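Local coordinates for probable chitinase (Chromobacterium violaceum, PDB 5JH8), which probably binds chitin and, as a family 18 glycoside hydrolase, is expected to cleave its beta-1,4-linked N-acetylglucosamine chains, at residues I80-S85 / R120-H125; P189-D194 / W272-R277; D198-A203 / Y289-T294; F126-G131 / L163-A168; D194-D199 / I212-P217. All coordinates share one frame; numbering follows the deposited sequence.

Contact 1 (I80-S85 / R120-H125); sequences IAHAVS and RNNFSH
Ser85 packs against Asn122 and Phe123 where two neighbouring outer helices of the TIM barrel, 78-85 and 120-135, lean together. The axes of the two helical segments pass 9.0 Å apart at 56°, and the approach is closest near the C-terminal end of the first. The side chain of Ser85 points into this gap. Its CB rests 3.6 Å from the carbonyl O of Asn122, with CB of that asparagine alongside. One bond further out, OG is turned to the side of its own backbone N (chi1 -62°), which leaves it facing helix 120-135, 3.6 Å from Phe123 CA. It also lies in the plane of the phenyl ring, 3.8 Å from the edge atom Phe123 CD1. These are van der Waals contacts. The hydroxyl proton turns back into its own helix and is given to Ala81 O, which also takes the backbone N-H of Ser85 from the opposite face of the carbonyl plane. A buried polar atom is thus satisfied without help from helix 120-135. Nearer the surface, His82 and Asn122 meet through a shared partner: both side chains are hydrogen-bonded to OD1 of Asp119. The shared carboxylate keeps both groups close. Their planes stand 67° apart, and His82 ND1 comes to 4.1 Å from Asn122 ND2.

Contact 2 (P189-D194 / W272-R277); sequences PVAGSD and WTENAR
Pro189 lies flat on the indole of Trp272, fastening the chain that leads into barrel helix 193-206 to the last strand of the antiparallel excursion between strand 212-222 and helix 276-289, probably the alpha+beta insertion of many family 18 chitinases. This end is tightly packed. Pro189 CD stands 3.8 Å from the centroid of the six-membered ring, only 5° off its normal, a nearly vertical CH-pi contact. Pro189 CG adds a touch of 3.7 Å on Trp272 CZ3, and the backbone N of Pro189 sits over the same face, toward the rim. Val190 CG2 meets Trp272 O at 3.8 Å. Towards Ala191 the chains separate and water takes over. One molecule accepts from Val190 N and donates weakly to Thr273 O. A second accepts from Ala191 N (2.9 Å) and donates to Glu274 OE2 (2.7 Å). The bend of Glu274 at chi2 (-61°) carries its carboxylate back towards this water, while OE1 is held by Ser278 OG and the ammonium of Lys282. Ala191 itself makes slight direct contact, CB to Glu274 OE2, 3.7 Å.

Contact 3 (D198-A203 / Y289-T294); sequences DDLDYA and YGLGGT
Leu200, Asp201, Tyr289 and Leu291 join barrel helix 193-206 to the turn between helix 276-289 and strand 293-297, the last strand of the TIM barrel. Between the two segments the polar part is one bond: Tyr289 OH donates to Asp201 OD1 at 2.8 Å. The acceptor lies in the plane of the phenol ring, whereas the hydroxyl reaches it from well above the carboxylate plane, 47° out. The carboxylate and ring planes are inclined to each other. Glu197 O of the same helix also lies close to the hydroxyl, probably hydrogen-bonded.

The aromatic contact is a CH-pi interaction. Leu200 CB sits over one face of the ring, 3.9 Å from its centroid and 20° off the normal, displaced toward the rim. The CD1 methyl of the same leucine continues along the ring to 4.0 Å from Tyr289 CE1.

Purely apolar packing follows deeper in. Leu200 CD2 meets Leu291 CD1 at 4.2 Å, the two side chains crossing at about a right angle, and both leucines also touch Asn214 of strand 212-222. Between Tyr289 and Leu291 the positive phi of Gly290 (71°) lets the chain turn out of the helix toward strand 293-297.

Tyr289 thus works in two ways: its ring covers Leu200, while its hydroxyl reaches the solvent-side carboxylate of Asp201. The negative charge would probably strengthen the phenolic bond, and the bond in turn would hold the ring in place over Leu200.

Contact 4 (F126-G131 / L163-A168); sequences FIQVLG and LRALGA
Successive outer helices of the TIM barrel, 120-135 and 163-169, which follow strands 107-111 and 142-146, pack side by side through Ile127 and Leu166. The CA atoms of these two residues are 6.5 Å apart. The meeting is concentrated on one methyl group: Leu166 CD2 comes within 3.7 Å of Ile127 CG1 and within 3.9 Å of Ile127 CG2, with CB of the isoleucine at nearly the same distance. It therefore nestles into the fork of the beta-branched side chain instead of meeting a single branch. That fork is presented by a chi1 of -68°, which puts CG1 beside the backbone N and leaves CG2 beside the carbonyl carbon. The CB of Leu166 does not head straight for the other helix; it is the outer end of the side chain that swings across. Ile127 also rests on Leu141, at the approach to the next barrel strand, and Leu166 is touched by Phe123 one turn earlier on helix 120-135.

Closer to the surface the helices are bridged by water. The molecule accepts from Gln128 NE2 at 2.9 Å and donates to Ala165 O at 2.7 Å. Ala165 O also takes a weak bond from Ala168 N. The interface is thus apolar towards the barrel and hydrated outside, where the water adds a firm partner to a main-chain carbonyl that within its own segment receives only that weak bond.

Contact 5 (D194-D199 / I212-P217); sequences DWMEDD and ILNGIP
Helix 193-206 lies over strand 212-222 with Met196 and Asn214 as the nearest pair, their CA atoms 8.2 Å apart, a gap that side chains have to fill. Met196, present as selenomethionine, does most of this. Its chain runs fully extended from the helix, anti at both chi1 and chi2, then bends at chi3 (-60°) so that the terminal methyl lies over the strand. SE comes to 3.7 Å from Asn214 ND2, and CE to 3.4 Å from the carbonyl O of Gly215. Neither is a hydrogen bond, and the polar atoms concerned have their own partners: Asn214 ND2 is bonded to Lys282 O, Asn214 OD1 to Thr294 OG1, and Gly215 O to Ser177 OG. The amide of Asn214 is held by bonds at both its N and its O, which fixes its rotation beside the selenium. Leu285 of helix 276-289 touches Met196 as well, so this buried side chain fills the junction of two helices and the sheet. Such packing of a helix side chain on the next strand is that of a beta-alpha-beta unit, here strand 172-176, helix 193-206 and strand 212-222 of the TIM barrel.

From the N terminus, contact 1 closes the loop from helix 78-85 to helix 120-135, and contact 4 then joins the latter helix to 163-169; the two follow in series and touch through Val84 and Phe126. The remaining three all begin around helix 193-206. Contact 2 opens first, at its N-terminal approach, and closes at 272-277 after the antiparallel excursion; contact 5 opens and closes within that span, at strand 212-222. Contact 3 starts inside it but closes beyond, at 289-294, so contacts 2 and 3 cross. Tyr202 and Ala203 meet Leu163, connecting contacts 3 and 4. Together they join three outer helices to one another, and helix 193-206 to strand 212-222, the turn before strand 293-297 and inserted strand 268-273.

Contact 1 (I80-S85 / R120-H125)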
# COMPACT_ATOMS: atom_id res chain seq x y z
N ILE A 80 -8.77 18.27 -0.33
CA ILE A 80 -7.38 18.49 -0.73
C ILE A 80 -7.12 17.84 -2.08
O ILE A 80 -6.49 18.44 -2.96
CB ILE A 80 -6.40 18.00 0.35
CG1 ILE A 80 -6.44 18.95 1.55
CG2 ILE A 80 -4.98 17.92 -0.20
CD1 ILE A 80 -5.64 18.48 2.74
N ALA A 81 -7.58 16.60 -2.28
CA ALA A 81 -7.36 15.96 -3.57
C ALA A 81 -8.02 16.75 -4.69
O ALA A 81 -7.45 16.90 -5.77
CB ALA A 81 -7.84 14.51 -3.54
N HIS A 82 -9.22 17.25 -4.45
CA HIS A 82 -9.90 18.06 -5.45
C HIS A 82 -9.10 19.32 -5.79
O HIS A 82 -8.89 19.64 -6.97
CB HIS A 82 -11.29 18.45 -4.95
CG HIS A 82 -11.98 19.42 -5.85
ND1 HIS A 82 -12.56 19.03 -7.04
CD2 HIS A 82 -12.13 20.76 -5.78
CE1 HIS A 82 -13.07 20.08 -7.65
NE2 HIS A 82 -12.82 21.15 -6.91
N ALA A 83 -8.65 20.04 -4.77
CA ALA A 83 -7.92 21.29 -4.98
C ALA A 83 -6.61 21.04 -5.73
O ALA A 83 -6.31 21.73 -6.71
CB ALA A 83 -7.65 21.96 -3.63
N VAL A 84 -5.82 20.05 -5.30
CA VAL A 84 -4.56 19.73 -5.96
C VAL A 84 -4.79 19.34 -7.41
O VAL A 84 -3.96 19.62 -8.28
CB VAL A 84 -3.87 18.60 -5.16
CG1 VAL A 84 -2.78 17.90 -5.97
CG2 VAL A 84 -3.35 19.16 -3.85
N SER A 85 -5.91 18.68 -7.69
CA SER A 85 -6.20 18.23 -9.04
C SER A 85 -6.79 19.31 -9.92
O SER A 85 -6.94 19.10 -11.13
CB SER A 85 -7.15 17.04 -9.02
OG SER A 85 -6.60 15.93 -8.34
N ARG A 120 -12.92 11.95 -10.68
CA ARG A 120 -12.27 10.92 -11.48
C ARG A 120 -11.38 11.52 -12.56
O ARG A 120 -10.18 11.24 -12.64
CB ARG A 120 -13.31 9.99 -12.10
CG ARG A 120 -12.74 8.92 -13.02
CD ARG A 120 -13.87 8.16 -13.68
NE ARG A 120 -13.49 7.09 -14.58
CZ ARG A 120 -13.31 5.82 -14.22
NH1 ARG A 120 -13.42 5.47 -12.95
NH2 ARG A 120 -13.01 4.90 -15.12
N ASN A 121 -11.96 12.37 -13.40
CA ASN A 121 -11.20 12.91 -14.52
C ASN A 121 -10.21 13.98 -14.08
O ASN A 121 -9.13 14.11 -14.66
CB ASN A 121 -12.13 13.44 -15.61
CG ASN A 121 -12.91 12.34 -16.30
OD1 ASN A 121 -12.57 11.16 -16.22
ND2 ASN A 121 -13.97 12.73 -17.00
N ASN A 122 -10.54 14.76 -13.04
CA ASN A 122 -9.60 15.73 -12.50
C ASN A 122 -8.35 15.04 -12.00
O ASN A 122 -7.23 15.48 -12.26
CB ASN A 122 -10.25 16.51 -11.36
CG ASN A 122 -11.35 17.44 -11.81
OD1 ASN A 122 -11.33 17.94 -12.94
ND2 ASN A 122 -12.31 17.69 -10.93
N PHE A 123 -8.52 13.96 -11.24
CA PHE A 123 -7.38 13.24 -10.68
C PHE A 123 -6.55 12.60 -11.78
O PHE A 123 -5.31 12.66 -11.75
CB PHE A 123 -7.89 12.22 -9.65
CG PHE A 123 -6.77 11.51 -8.93
CD1 PHE A 123 -5.80 12.21 -8.24
CD2 PHE A 123 -6.69 10.13 -8.97
CE1 PHE A 123 -4.76 11.53 -7.60
CE2 PHE A 123 -5.66 9.45 -8.31
CZ PHE A 123 -4.70 10.15 -7.64
N SER A 124 -7.20 11.99 -12.78
CA SER A 124 -6.46 11.43 -13.90
C SER A 124 -5.62 12.49 -14.57
O SER A 124 -4.46 12.24 -14.93
CB SER A 124 -7.43 10.85 -14.92
OG SER A 124 -8.11 9.75 -14.35
N HIS A 125 -6.19 13.69 -14.75
CA HIS A 125 -5.47 14.77 -15.41
C HIS A 125 -4.28 15.22 -14.58
O HIS A 125 -3.18 15.40 -15.10
CB HIS A 125 -6.41 15.94 -15.71
CG HIS A 125 -5.74 17.05 -16.45
ND1 HIS A 125 -5.43 18.24 -15.84
CD2 HIS A 125 -5.26 17.14 -17.71
CE1 HIS A 125 -4.82 19.03 -16.70
NE2 HIS A 125 -4.71 18.39 -17.85

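Contact 2 (P189-D194 / W272-R277)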
# COMPACT_ATOMS: atom_id res chain seq x y z
N PRO A 189 -11.14 -12.37 5.18
CA PRO A 189 -9.79 -12.20 4.66
C PRO A 189 -9.47 -10.73 4.42
O PRO A 189 -10.27 -9.97 3.85
CB PRO A 189 -9.80 -12.99 3.36
CG PRO A 189 -10.83 -14.05 3.57
CD PRO A 189 -11.89 -13.41 4.45
N VAL A 190 -8.26 -10.35 4.81
CA VAL A 190 -7.77 -8.99 4.62
C VAL A 190 -7.17 -8.78 3.24
O VAL A 190 -7.18 -7.67 2.71
CB VAL A 190 -6.77 -8.66 5.75
CG1 VAL A 190 -6.16 -7.29 5.56
CG2 VAL A 190 -7.47 -8.78 7.09
N ALA A 191 -6.63 -9.84 2.66
CA ALA A 191 -5.98 -9.80 1.36
C ALA A 191 -6.21 -11.14 0.67
O ALA A 191 -5.28 -11.83 0.25
CB ALA A 191 -4.49 -9.48 1.52
N GLY A 192 -7.48 -11.53 0.54
CA GLY A 192 -7.79 -12.84 0.01
C GLY A 192 -7.30 -12.98 -1.42
O GLY A 192 -7.42 -12.06 -2.24
N SER A 193 -6.76 -14.16 -1.75
CA SER A 193 -6.15 -14.36 -3.05
C SER A 193 -7.17 -14.35 -4.18
O SER A 193 -6.82 -13.96 -5.30
CB SER A 193 -5.40 -15.69 -3.08
OG SER A 193 -6.23 -16.78 -2.72
N ASP A 194 -8.40 -14.80 -3.92
CA ASP A 194 -9.43 -14.79 -4.95
C ASP A 194 -9.80 -13.35 -5.32
O ASP A 194 -9.85 -12.99 -6.50
CB ASP A 194 -10.64 -15.64 -4.51
CG ASP A 194 -11.24 -15.23 -3.16
OD1 ASP A 194 -10.64 -14.50 -2.36
OD2 ASP A 194 -12.37 -15.70 -2.90
N TRP A 272 -8.23 -12.83 11.06
CA TRP A 272 -7.83 -13.19 9.71
C TRP A 272 -6.48 -12.54 9.43
O TRP A 272 -6.31 -11.33 9.66
CB TRP A 272 -8.84 -12.71 8.67
CG TRP A 272 -10.07 -13.55 8.60
CD1 TRP A 272 -11.22 -13.36 9.30
CD2 TRP A 272 -10.28 -14.70 7.78
NE1 TRP A 272 -12.15 -14.31 8.96
CE2 TRP A 272 -11.60 -15.15 8.03
CE3 TRP A 272 -9.50 -15.40 6.87
CZ2 TRP A 272 -12.13 -16.29 7.40
CZ3 TRP A 272 -10.03 -16.50 6.25
CH2 TRP A 272 -11.33 -16.93 6.51
N THR A 273 -5.51 -13.34 8.97
CA THR A 273 -4.17 -12.83 8.72
C THR A 273 -3.50 -13.72 7.68
O THR A 273 -4.14 -14.52 6.99
CB THR A 273 -3.39 -12.68 10.03
OG1 THR A 273 -2.20 -11.95 9.76
CG2 THR A 273 -3.09 -14.03 10.66
N GLU A 274 -2.19 -13.55 7.57
CA GLU A 274 -1.33 -14.23 6.61
C GLU A 274 -0.45 -15.25 7.34
O GLU A 274 -0.25 -15.18 8.56
CB GLU A 274 -0.38 -13.25 5.88
CG GLU A 274 -1.07 -12.06 5.21
CD GLU A 274 -2.06 -12.45 4.15
OE1 GLU A 274 -1.77 -13.42 3.39
OE2 GLU A 274 -3.14 -11.81 4.08
N ASN A 275 0.09 -16.20 6.56
CA ASN A 275 1.21 -17.00 7.02
C ASN A 275 2.26 -17.06 5.91
O ASN A 275 2.15 -16.36 4.91
CB ASN A 275 0.77 -18.38 7.53
CG ASN A 275 0.28 -19.30 6.42
OD1 ASN A 275 0.26 -18.94 5.26
ND2 ASN A 275 -0.15 -20.49 6.80
N ALA A 276 3.30 -17.87 6.08
CA ALA A 276 4.36 -17.88 5.07
C ALA A 276 3.85 -18.40 3.74
O ALA A 276 4.25 -17.91 2.68
CB ALA A 276 5.55 -18.70 5.57
N ARG A 277 2.99 -19.42 3.77
CA ARG A 277 2.43 -19.95 2.53
C ARG A 277 1.66 -18.88 1.77
O ARG A 277 1.77 -18.77 0.55
CB ARG A 277 1.51 -21.13 2.81
CG ARG A 277 1.07 -21.85 1.53
CD ARG A 277 0.11 -23.04 1.79
NE ARG A 277 0.66 -23.90 2.80
CZ ARG A 277 0.27 -23.95 4.07
NH1 ARG A 277 -0.84 -23.34 4.49
NH2 ARG A 277 0.98 -24.65 4.93
O HOH W 1 -6.41 -12.06 6.21
O HOH W 2 -5.68 -12.46 3.47

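Contact 3 (D198-A203 / Y289-T294)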
# COMPACT_ATOMS: atom_id res chain seq x y z
N ASP A 198 -8.97 -11.33 -8.80
CA ASP A 198 -9.97 -10.56 -9.52
C ASP A 198 -9.50 -9.13 -9.73
O ASP A 198 -9.68 -8.55 -10.81
CB ASP A 198 -11.30 -10.53 -8.78
CG ASP A 198 -12.02 -11.87 -8.78
OD1 ASP A 198 -11.69 -12.76 -9.60
OD2 ASP A 198 -12.96 -12.03 -7.98
N ASP A 199 -8.91 -8.53 -8.69
CA ASP A 199 -8.44 -7.16 -8.80
C ASP A 199 -7.31 -7.03 -9.81
O ASP A 199 -7.26 -6.07 -10.59
CB ASP A 199 -7.93 -6.66 -7.44
CG ASP A 199 -8.96 -6.69 -6.33
OD1 ASP A 199 -10.17 -6.63 -6.58
OD2 ASP A 199 -8.48 -6.71 -5.16
N LEU A 200 -6.38 -7.99 -9.81
CA LEU A 200 -5.25 -7.97 -10.74
C LEU A 200 -5.70 -8.24 -12.17
O LEU A 200 -5.20 -7.61 -13.10
CB LEU A 200 -4.18 -8.96 -10.29
CG LEU A 200 -3.43 -8.56 -9.01
CD1 LEU A 200 -2.52 -9.70 -8.60
CD2 LEU A 200 -2.62 -7.30 -9.20
N ASP A 201 -6.67 -9.14 -12.36
CA ASP A 201 -7.22 -9.35 -13.70
C ASP A 201 -7.75 -8.04 -14.25
O ASP A 201 -7.54 -7.69 -15.41
CB ASP A 201 -8.39 -10.34 -13.64
CG ASP A 201 -7.98 -11.78 -13.38
OD1 ASP A 201 -6.80 -12.10 -13.40
OD2 ASP A 201 -8.90 -12.61 -13.20
N TYR A 202 -8.50 -7.32 -13.41
CA TYR A 202 -9.08 -6.05 -13.81
C TYR A 202 -7.98 -5.05 -14.15
O TYR A 202 -8.04 -4.35 -15.17
CB TYR A 202 -9.95 -5.54 -12.65
CG TYR A 202 -10.54 -4.16 -12.82
CD1 TYR A 202 -11.73 -3.98 -13.50
CD2 TYR A 202 -9.91 -3.05 -12.31
CE1 TYR A 202 -12.25 -2.72 -13.66
CE2 TYR A 202 -10.42 -1.78 -12.47
CZ TYR A 202 -11.60 -1.63 -13.13
OH TYR A 202 -12.10 -0.36 -13.30
N ALA A 203 -6.95 -4.98 -13.30
CA ALA A 203 -5.87 -4.01 -13.49
C ALA A 203 -5.08 -4.29 -14.77
O ALA A 203 -4.80 -3.35 -15.52
CB ALA A 203 -4.95 -4.00 -12.27
N TYR A 289 1.35 -13.11 -13.35
CA TYR A 289 0.74 -12.05 -14.14
C TYR A 289 1.74 -11.22 -14.95
O TYR A 289 1.30 -10.41 -15.78
CB TYR A 289 -0.04 -11.07 -13.25
CG TYR A 289 -1.38 -11.55 -12.75
CD1 TYR A 289 -1.48 -12.35 -11.62
CD2 TYR A 289 -2.55 -11.19 -13.39
CE1 TYR A 289 -2.70 -12.77 -11.15
CE2 TYR A 289 -3.77 -11.61 -12.93
CZ TYR A 289 -3.85 -12.40 -11.81
OH TYR A 289 -5.05 -12.82 -11.32
N GLY A 290 3.04 -11.38 -14.74
CA GLY A 290 3.98 -10.46 -15.33
C GLY A 290 3.95 -9.08 -14.71
O GLY A 290 4.14 -8.08 -15.41
N LEU A 291 3.67 -8.99 -13.41
CA LEU A 291 3.61 -7.71 -12.75
C LEU A 291 4.99 -7.06 -12.71
O LEU A 291 6.03 -7.72 -12.81
CB LEU A 291 3.10 -7.84 -11.32
CG LEU A 291 1.75 -8.54 -11.13
CD1 LEU A 291 1.35 -8.48 -9.66
CD2 LEU A 291 0.67 -7.92 -12.00
N GLY A 292 4.99 -5.75 -12.51
CA GLY A 292 6.23 -5.02 -12.26
C GLY A 292 6.88 -5.35 -10.94
O GLY A 292 8.06 -5.05 -10.77
N GLY A 293 6.13 -5.92 -10.01
CA GLY A 293 6.66 -6.25 -8.71
C GLY A 293 5.57 -6.26 -7.67
O GLY A 293 4.39 -6.39 -8.00
N THR A 294 6.01 -6.17 -6.43
CA THR A 294 5.11 -6.23 -5.29
C THR A 294 5.43 -5.10 -4.33
O THR A 294 6.48 -4.46 -4.42
CB THR A 294 5.19 -7.60 -4.60
OG1 THR A 294 4.11 -7.78 -3.70
CG2 THR A 294 6.52 -7.84 -3.87

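Contact 4 (F126-G131 / L163-A168)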
# COMPACT_ATOMS: atom_id res chain seq x y z
N PHE A 126 -4.48 15.37 -13.26
CA PHE A 126 -3.37 15.71 -12.37
C PHE A 126 -2.23 14.71 -12.51
O PHE A 126 -1.06 15.10 -12.62
CB PHE A 126 -3.88 15.77 -10.93
CG PHE A 126 -2.80 15.77 -9.87
CD1 PHE A 126 -1.88 16.80 -9.78
CD2 PHE A 126 -2.71 14.74 -8.95
CE1 PHE A 126 -0.89 16.77 -8.80
CE2 PHE A 126 -1.73 14.72 -7.98
CZ PHE A 126 -0.83 15.73 -7.90
N ILE A 127 -2.55 13.42 -12.50
CA ILE A 127 -1.53 12.38 -12.61
C ILE A 127 -0.86 12.41 -13.98
O ILE A 127 0.35 12.19 -14.09
CB ILE A 127 -2.16 11.02 -12.25
CG1 ILE A 127 -2.53 11.00 -10.75
CG2 ILE A 127 -1.25 9.87 -12.62
CD1 ILE A 127 -1.38 11.29 -9.79
N GLN A 128 -1.61 12.70 -15.05
CA GLN A 128 -1.00 12.85 -16.37
C GLN A 128 0.04 13.97 -16.38
O GLN A 128 1.16 13.81 -16.88
CB GLN A 128 -2.09 13.15 -17.40
CG GLN A 128 -2.97 11.97 -17.72
CD GLN A 128 -4.24 12.35 -18.49
OE1 GLN A 128 -4.59 13.53 -18.60
NE2 GLN A 128 -4.95 11.35 -18.99
N VAL A 129 -0.35 15.14 -15.86
CA VAL A 129 0.55 16.28 -15.85
C VAL A 129 1.75 16.02 -14.95
O VAL A 129 2.89 16.32 -15.31
CB VAL A 129 -0.23 17.55 -15.42
CG1 VAL A 129 0.70 18.74 -15.25
CG2 VAL A 129 -1.33 17.86 -16.42
N LEU A 130 1.51 15.43 -13.78
CA LEU A 130 2.57 15.14 -12.84
C LEU A 130 3.55 14.13 -13.42
O LEU A 130 4.77 14.29 -13.31
CB LEU A 130 1.97 14.63 -11.53
CG LEU A 130 2.98 14.24 -10.46
CD1 LEU A 130 3.86 15.40 -10.04
CD2 LEU A 130 2.28 13.60 -9.27
N GLY A 131 3.03 13.08 -14.06
CA GLY A 131 3.91 12.09 -14.66
C GLY A 131 4.82 12.70 -15.72
O GLY A 131 6.02 12.44 -15.76
N LEU A 163 -8.20 3.40 -13.64
CA LEU A 163 -6.90 2.72 -13.72
C LEU A 163 -6.29 2.85 -15.11
O LEU A 163 -5.07 2.99 -15.25
CB LEU A 163 -7.02 1.24 -13.36
CG LEU A 163 -6.82 0.90 -11.88
CD1 LEU A 163 -7.87 1.51 -10.99
CD2 LEU A 163 -6.79 -0.60 -11.69
N ARG A 164 -7.11 2.74 -16.15
CA ARG A 164 -6.58 2.88 -17.50
C ARG A 164 -5.84 4.21 -17.67
O ARG A 164 -4.70 4.25 -18.17
CB ARG A 164 -7.70 2.74 -18.53
CG ARG A 164 -7.22 2.55 -19.96
CD ARG A 164 -8.38 2.27 -20.93
NE ARG A 164 -8.93 0.92 -20.82
CZ ARG A 164 -8.46 -0.14 -21.48
NH1 ARG A 164 -7.43 -0.02 -22.32
NH2 ARG A 164 -9.01 -1.33 -21.29
N ALA A 165 -6.46 5.31 -17.24
CA ALA A 165 -5.84 6.62 -17.39
C ALA A 165 -4.62 6.76 -16.47
O ALA A 165 -3.56 7.26 -16.88
CB ALA A 165 -6.85 7.74 -17.10
N LEU A 166 -4.76 6.34 -15.22
CA LEU A 166 -3.68 6.50 -14.26
C LEU A 166 -2.47 5.68 -14.68
O LEU A 166 -1.32 6.13 -14.58
CB LEU A 166 -4.16 6.08 -12.87
CG LEU A 166 -5.29 6.92 -12.25
CD1 LEU A 166 -5.88 6.28 -10.98
CD2 LEU A 166 -4.80 8.33 -11.94
N GLY A 167 -2.72 4.45 -15.12
CA GLY A 167 -1.64 3.56 -15.48
C GLY A 167 -0.90 4.00 -16.72
O GLY A 167 0.27 3.69 -16.87
N ALA A 168 -1.58 4.70 -17.63
CA ALA A 168 -0.89 5.21 -18.81
C ALA A 168 0.08 6.33 -18.46
O ALA A 168 1.07 6.53 -19.16
CB ALA A 168 -1.91 5.70 -19.84
O HOH W 3 -3.43 8.83 -19.08

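Contact 5 (D194-D199 / I212-P217)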
# COMPACT_ATOMS: atom_id res chain seq x y z
N ASP A 194 -8.40 -14.80 -3.92
CA ASP A 194 -9.43 -14.79 -4.95
C ASP A 194 -9.80 -13.35 -5.32
O ASP A 194 -9.85 -12.99 -6.50
CB ASP A 194 -10.64 -15.64 -4.51
CG ASP A 194 -11.24 -15.23 -3.16
OD1 ASP A 194 -10.64 -14.50 -2.36
OD2 ASP A 194 -12.37 -15.70 -2.90
N TRP A 195 -10.03 -12.52 -4.31
CA TRP A 195 -10.27 -11.09 -4.50
C TRP A 195 -9.08 -10.41 -5.15
O TRP A 195 -9.25 -9.61 -6.08
CB TRP A 195 -10.58 -10.52 -3.11
CG TRP A 195 -10.66 -9.05 -2.97
CD1 TRP A 195 -11.74 -8.27 -3.27
CD2 TRP A 195 -9.67 -8.17 -2.41
NE1 TRP A 195 -11.49 -6.96 -2.94
CE2 TRP A 195 -10.22 -6.87 -2.42
CE3 TRP A 195 -8.38 -8.36 -1.89
CZ2 TRP A 195 -9.51 -5.76 -1.94
CZ3 TRP A 195 -7.69 -7.26 -1.41
CH2 TRP A 195 -8.26 -5.98 -1.43
N MSE A 196 -7.87 -10.71 -4.68
CA MSE A 196 -6.65 -10.14 -5.24
C MSE A 196 -6.53 -10.48 -6.72
O MSE A 196 -6.19 -9.62 -7.51
CB MSE A 196 -5.42 -10.62 -4.47
CG MSE A 196 -4.12 -10.04 -4.99
SE MSE A 196 -2.58 -10.64 -3.97
CE MSE A 196 -3.07 -9.95 -2.22
N GLU A 197 -6.78 -11.74 -7.08
CA GLU A 197 -6.68 -12.14 -8.48
C GLU A 197 -7.74 -11.46 -9.32
O GLU A 197 -7.47 -11.04 -10.45
CB GLU A 197 -6.76 -13.66 -8.60
CG GLU A 197 -5.48 -14.32 -8.10
CD GLU A 197 -5.58 -15.83 -7.98
OE1 GLU A 197 -6.42 -16.43 -8.68
OE2 GLU A 197 -4.81 -16.40 -7.18
N ASP A 198 -8.97 -11.33 -8.80
CA ASP A 198 -9.97 -10.56 -9.52
C ASP A 198 -9.50 -9.13 -9.73
O ASP A 198 -9.68 -8.55 -10.81
CB ASP A 198 -11.30 -10.53 -8.78
CG ASP A 198 -12.02 -11.87 -8.78
OD1 ASP A 198 -11.69 -12.76 -9.60
OD2 ASP A 198 -12.96 -12.03 -7.98
N ASP A 199 -8.91 -8.53 -8.69
CA ASP A 199 -8.44 -7.16 -8.80
C ASP A 199 -7.31 -7.03 -9.81
O ASP A 199 -7.26 -6.07 -10.59
CB ASP A 199 -7.93 -6.66 -7.44
CG ASP A 199 -8.96 -6.69 -6.33
OD1 ASP A 199 -10.17 -6.63 -6.58
OD2 ASP A 199 -8.48 -6.71 -5.16
N ILE A 212 2.19 -2.62 -12.89
CA ILE A 212 1.38 -2.93 -11.72
C ILE A 212 2.26 -3.55 -10.64
O ILE A 212 3.05 -4.45 -10.92
CB ILE A 212 0.23 -3.87 -12.11
CG1 ILE A 212 -0.72 -3.21 -13.11
CG2 ILE A 212 -0.49 -4.40 -10.87
CD1 ILE A 212 -1.44 -2.00 -12.61
N LEU A 213 2.08 -3.08 -9.41
CA LEU A 213 2.56 -3.75 -8.21
C LEU A 213 1.34 -4.25 -7.45
O LEU A 213 0.38 -3.49 -7.26
CB LEU A 213 3.33 -2.79 -7.30
CG LEU A 213 4.41 -1.93 -7.94
CD1 LEU A 213 4.89 -0.93 -6.93
CD2 LEU A 213 5.56 -2.78 -8.45
N ASN A 214 1.33 -5.53 -7.03
CA ASN A 214 0.34 -5.93 -6.05
C ASN A 214 0.78 -5.48 -4.67
O ASN A 214 1.86 -4.90 -4.48
CB ASN A 214 -0.04 -7.40 -6.17
CG ASN A 214 1.05 -8.34 -5.72
OD1 ASN A 214 2.23 -8.01 -5.75
ND2 ASN A 214 0.66 -9.55 -5.30
N GLY A 215 -0.08 -5.73 -3.70
CA GLY A 215 0.15 -5.34 -2.32
C GLY A 215 -0.07 -6.51 -1.39
O GLY A 215 -1.05 -7.26 -1.51
N ILE A 216 0.85 -6.67 -0.43
CA ILE A 216 0.80 -7.76 0.54
C ILE A 216 0.92 -7.16 1.93
O ILE A 216 1.86 -6.41 2.20
CB ILE A 216 1.92 -8.79 0.31
CG1 ILE A 216 1.91 -9.27 -1.14
CG2 ILE A 216 1.80 -9.93 1.31
CD1 ILE A 216 3.07 -10.20 -1.49
N PRO A 217 -0.02 -7.46 2.83
CA PRO A 217 0.04 -6.90 4.18
C PRO A 217 0.93 -7.73 5.09
O PRO A 217 0.92 -8.95 5.06
CB PRO A 217 -1.42 -6.99 4.63
CG PRO A 217 -1.90 -8.29 3.98
CD PRO A 217 -1.21 -8.32 2.63